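Local coordinates for protein Xaa-Pro dipeptidase (Lactobacillus brevis, PDB 3I7M) that is the N-terminal domain of a probable manganese-dependent M24B metallopeptidase, named as a dipeptidase that splits Xaa-Pro dipeptides, at residues A[53-63]-A[71-79]. Residues are numbered along the deposited sequence; the frame is centred on the assembly and turned at random. Where two conformers were deposited one is given.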
# COMPACT_ATOMS: atom_id res chain seq x y z
N ASP A 53 -10.30 -6.85 2.53
CA ASP A 53 -10.40 -5.48 2.14
C ASP A 53 -9.05 -4.74 2.25
O ASP A 53 -8.21 -5.05 3.14
CB ASP A 53 -11.41 -4.73 3.02
CG ASP A 53 -12.87 -5.14 2.76
OD1 ASP A 53 -13.17 -5.86 1.76
OD2 ASP A 53 -13.65 -4.61 3.56
N PRO A 54 -8.88 -3.77 1.35
CA PRO A 54 -7.65 -2.95 1.38
C PRO A 54 -7.74 -1.85 2.42
O PRO A 54 -8.78 -1.65 3.04
CB PRO A 54 -7.62 -2.34 0.01
CG PRO A 54 -9.13 -2.09 -0.31
CD PRO A 54 -9.81 -3.32 0.31
N PHE A 55 -6.66 -1.09 2.56
CA PHE A 55 -6.69 0.12 3.36
C PHE A 55 -5.71 1.12 2.75
O PHE A 55 -4.78 0.77 2.01
CB PHE A 55 -6.39 -0.11 4.82
CG PHE A 55 -5.01 -0.56 5.15
CD1 PHE A 55 -3.98 0.34 5.42
CD2 PHE A 55 -4.73 -1.90 5.27
CE1 PHE A 55 -2.71 -0.09 5.73
CE2 PHE A 55 -3.49 -2.38 5.62
CZ PHE A 55 -2.45 -1.45 5.88
N ILE A 56 -5.91 2.38 3.06
CA ILE A 56 -4.97 3.45 2.75
C ILE A 56 -4.30 3.89 4.05
O ILE A 56 -4.94 3.97 5.11
CB ILE A 56 -5.63 4.62 2.04
CG1 ILE A 56 -6.01 4.16 0.67
CG2 ILE A 56 -4.75 5.86 1.98
CD1 ILE A 56 -6.83 5.21 -0.10
N PHE A 57 -3.01 4.22 3.97
CA PHE A 57 -2.24 4.76 5.09
C PHE A 57 -1.66 6.09 4.64
O PHE A 57 -1.13 6.21 3.53
CB PHE A 57 -1.11 3.80 5.47
CG PHE A 57 -0.40 4.19 6.68
CD1 PHE A 57 -0.83 3.76 7.93
CD2 PHE A 57 0.74 5.01 6.63
CE1 PHE A 57 -0.16 4.17 9.11
CE2 PHE A 57 1.36 5.38 7.84
CZ PHE A 57 0.88 4.93 9.02
N ALA A 58 -1.84 7.16 5.43
CA ALA A 58 -1.52 8.48 5.01
C ALA A 58 -1.15 9.36 6.15
O ALA A 58 -1.52 9.08 7.28
CB ALA A 58 -2.71 9.12 4.27
N PRO A 59 -0.52 10.51 5.89
CA PRO A 59 -0.37 11.53 6.94
C PRO A 59 -1.74 11.95 7.44
O PRO A 59 -2.68 12.06 6.68
CB PRO A 59 0.40 12.64 6.27
CG PRO A 59 1.05 11.96 4.98
CD PRO A 59 0.07 10.95 4.59
N ALA A 60 -1.84 12.19 8.75
CA ALA A 60 -3.10 12.52 9.39
C ALA A 60 -3.87 13.65 8.71
O ALA A 60 -5.10 13.54 8.57
CB ALA A 60 -2.85 12.85 10.85
N LEU A 61 -3.17 14.65 8.23
CA LEU A 61 -3.87 15.77 7.61
C LEU A 61 -4.40 15.48 6.23
O LEU A 61 -5.19 16.27 5.72
CB LEU A 61 -3.01 17.03 7.66
CG LEU A 61 -2.76 17.54 9.03
CD1 LEU A 61 -1.70 18.70 9.04
CD2 LEU A 61 -4.11 18.07 9.61
N GLU A 62 -3.93 14.41 5.59
CA GLU A 62 -4.45 14.07 4.28
C GLU A 62 -5.69 13.17 4.40
O GLU A 62 -6.37 12.95 3.43
CB GLU A 62 -3.36 13.36 3.44
CG GLU A 62 -2.20 14.26 3.06
CD GLU A 62 -1.06 13.53 2.34
OE1 GLU A 62 -1.31 12.56 1.58
OE2 GLU A 62 0.11 13.95 2.51
N VAL A 63 -5.97 12.59 5.57
CA VAL A 63 -7.04 11.64 5.73
C VAL A 63 -8.38 12.17 5.25
O VAL A 63 -9.15 11.48 4.59
CB VAL A 63 -7.15 11.05 7.15
CG1 VAL A 63 -8.38 10.17 7.33
CG2 VAL A 63 -5.88 10.29 7.53
N TRP A 71 -13.78 6.72 -0.95
CA TRP A 71 -13.07 5.51 -0.75
C TRP A 71 -13.81 4.85 0.40
O TRP A 71 -14.04 5.44 1.45
CB TRP A 71 -11.61 5.90 -0.38
CG TRP A 71 -10.73 4.78 0.15
CD1 TRP A 71 -10.49 4.54 1.47
CD2 TRP A 71 -10.12 3.69 -0.59
NE1 TRP A 71 -9.68 3.41 1.61
CE2 TRP A 71 -9.42 2.91 0.36
CE3 TRP A 71 -10.00 3.36 -1.94
CZ2 TRP A 71 -8.68 1.78 -0.00
CZ3 TRP A 71 -9.27 2.22 -2.29
CH2 TRP A 71 -8.62 1.46 -1.32
N GLN A 72 -14.18 3.59 0.13
CA GLN A 72 -15.11 2.82 0.95
C GLN A 72 -14.44 2.01 2.05
O GLN A 72 -15.11 1.26 2.78
CB GLN A 72 -15.91 1.86 0.05
CG GLN A 72 -15.84 2.19 -1.47
CD GLN A 72 -14.42 2.05 -2.01
OE1 GLN A 72 -14.04 2.63 -3.02
NE2 GLN A 72 -13.62 1.32 -1.28
N PHE A 73 -13.10 2.10 2.12
CA PHE A 73 -12.38 1.26 3.02
C PHE A 73 -11.60 2.11 4.00
O PHE A 73 -11.67 3.37 3.90
CB PHE A 73 -11.47 0.36 2.20
CG PHE A 73 -12.19 -0.43 1.09
CD1 PHE A 73 -13.00 -1.49 1.42
CD2 PHE A 73 -12.03 -0.10 -0.24
CE1 PHE A 73 -13.65 -2.23 0.46
CE2 PHE A 73 -12.66 -0.84 -1.25
CZ PHE A 73 -13.48 -1.91 -0.89
N PRO A 74 -10.97 1.46 5.00
CA PRO A 74 -10.26 2.27 5.99
C PRO A 74 -9.15 3.19 5.46
O PRO A 74 -8.50 2.91 4.43
CB PRO A 74 -9.76 1.27 6.97
CG PRO A 74 -10.71 0.14 6.84
CD PRO A 74 -11.01 0.06 5.42
N VAL A 75 -9.03 4.32 6.11
CA VAL A 75 -7.93 5.25 5.94
C VAL A 75 -7.33 5.52 7.30
O VAL A 75 -8.01 6.07 8.22
CB VAL A 75 -8.33 6.58 5.28
CG1 VAL A 75 -7.06 7.44 5.02
CG2 VAL A 75 -9.18 6.43 3.99
N ILE A 76 -6.06 5.17 7.46
CA ILE A 76 -5.35 5.21 8.69
C ILE A 76 -4.33 6.32 8.61
O ILE A 76 -3.51 6.37 7.71
CB ILE A 76 -4.59 3.87 8.99
CG1 ILE A 76 -5.58 2.70 9.07
CG2 ILE A 76 -3.79 3.94 10.26
CD1 ILE A 76 -5.88 2.09 7.76
N GLY A 77 -4.39 7.25 9.54
CA GLY A 77 -3.45 8.32 9.56
C GLY A 77 -2.35 8.19 10.56
O GLY A 77 -2.46 7.43 11.56
N TYR A 78 -1.31 8.94 10.32
CA TYR A 78 -0.20 9.02 11.27
C TYR A 78 0.25 10.43 11.44
O TYR A 78 0.25 11.27 10.52
CB TYR A 78 0.96 8.09 10.89
CG TYR A 78 1.93 8.62 9.86
CD1 TYR A 78 3.17 9.05 10.20
CD2 TYR A 78 1.59 8.62 8.50
CE1 TYR A 78 4.06 9.55 9.31
CE2 TYR A 78 2.50 9.11 7.58
CZ TYR A 78 3.73 9.53 7.97
OH TYR A 78 4.65 9.97 7.03
N LEU A 79 0.73 10.71 12.66
CA LEU A 79 1.25 12.04 13.01
C LEU A 79 2.72 12.12 12.75
O LEU A 79 3.38 11.09 12.66
CB LEU A 79 0.90 12.39 14.47
CG LEU A 79 -0.62 12.54 14.61
CD1 LEU A 79 -1.02 12.29 16.11
CD2 LEU A 79 -1.11 13.86 14.15
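I56, A58 and A60 bond residues 74-78 in an alternating parallel ladder. I56 N donates to P74 O at 3.0 Å, I56 O accepts from I76 N, A58 N gives to I76 O, A58 O takes Y78 N, and A60 N closes the series on Y78 O. The Y78 N bond to A58 O is the most bent of the five, at 137°. P74 O is gripped twice: I56 N and W71 NE1 (3.1 Å) reach it from opposite faces of its carbonyl plane, and the oxygen lies almost in the indole plane, which helps fix the rotation of that ring. The indole in turn receives I56, whose CD1 sits 3.6 Å from the centroid of the five-membered ring and 14° off its normal, a CH-pi contact. CG1 of I56 lies beside the backbone N (chi1 -70°), and an extended chi2 carries CD1 over the ring. P54 makes a second such contact, its CD 3.7 Å from the F73 ring centroid, while P54 CG also touches W71 CH2. On the face bearing F57 and I76, the F57 ring meets I76 CG2 through CD1 and lies nearly parallel to the Y78 ring but slid so that they barely overlap. V63 packs against V75, CG1 to CG1 at 3.8 Å, and its CG2 approaches G77 CA at 3.7 Å. Strands 55-59 and 75-78 are the two parallel strands of a beta-alpha-beta crossover whose helix, 63-67, runs between them in sequence, within the creatinase/prolidase N-terminal domain. Helix 63-67 covers I56, A58 and V75 through I66, helix 84-94 packs on F55 and F57 from the other face, and strand 45-48 flanks 55-59, leaving 75-78 as an outermost strand of the mixed sheet.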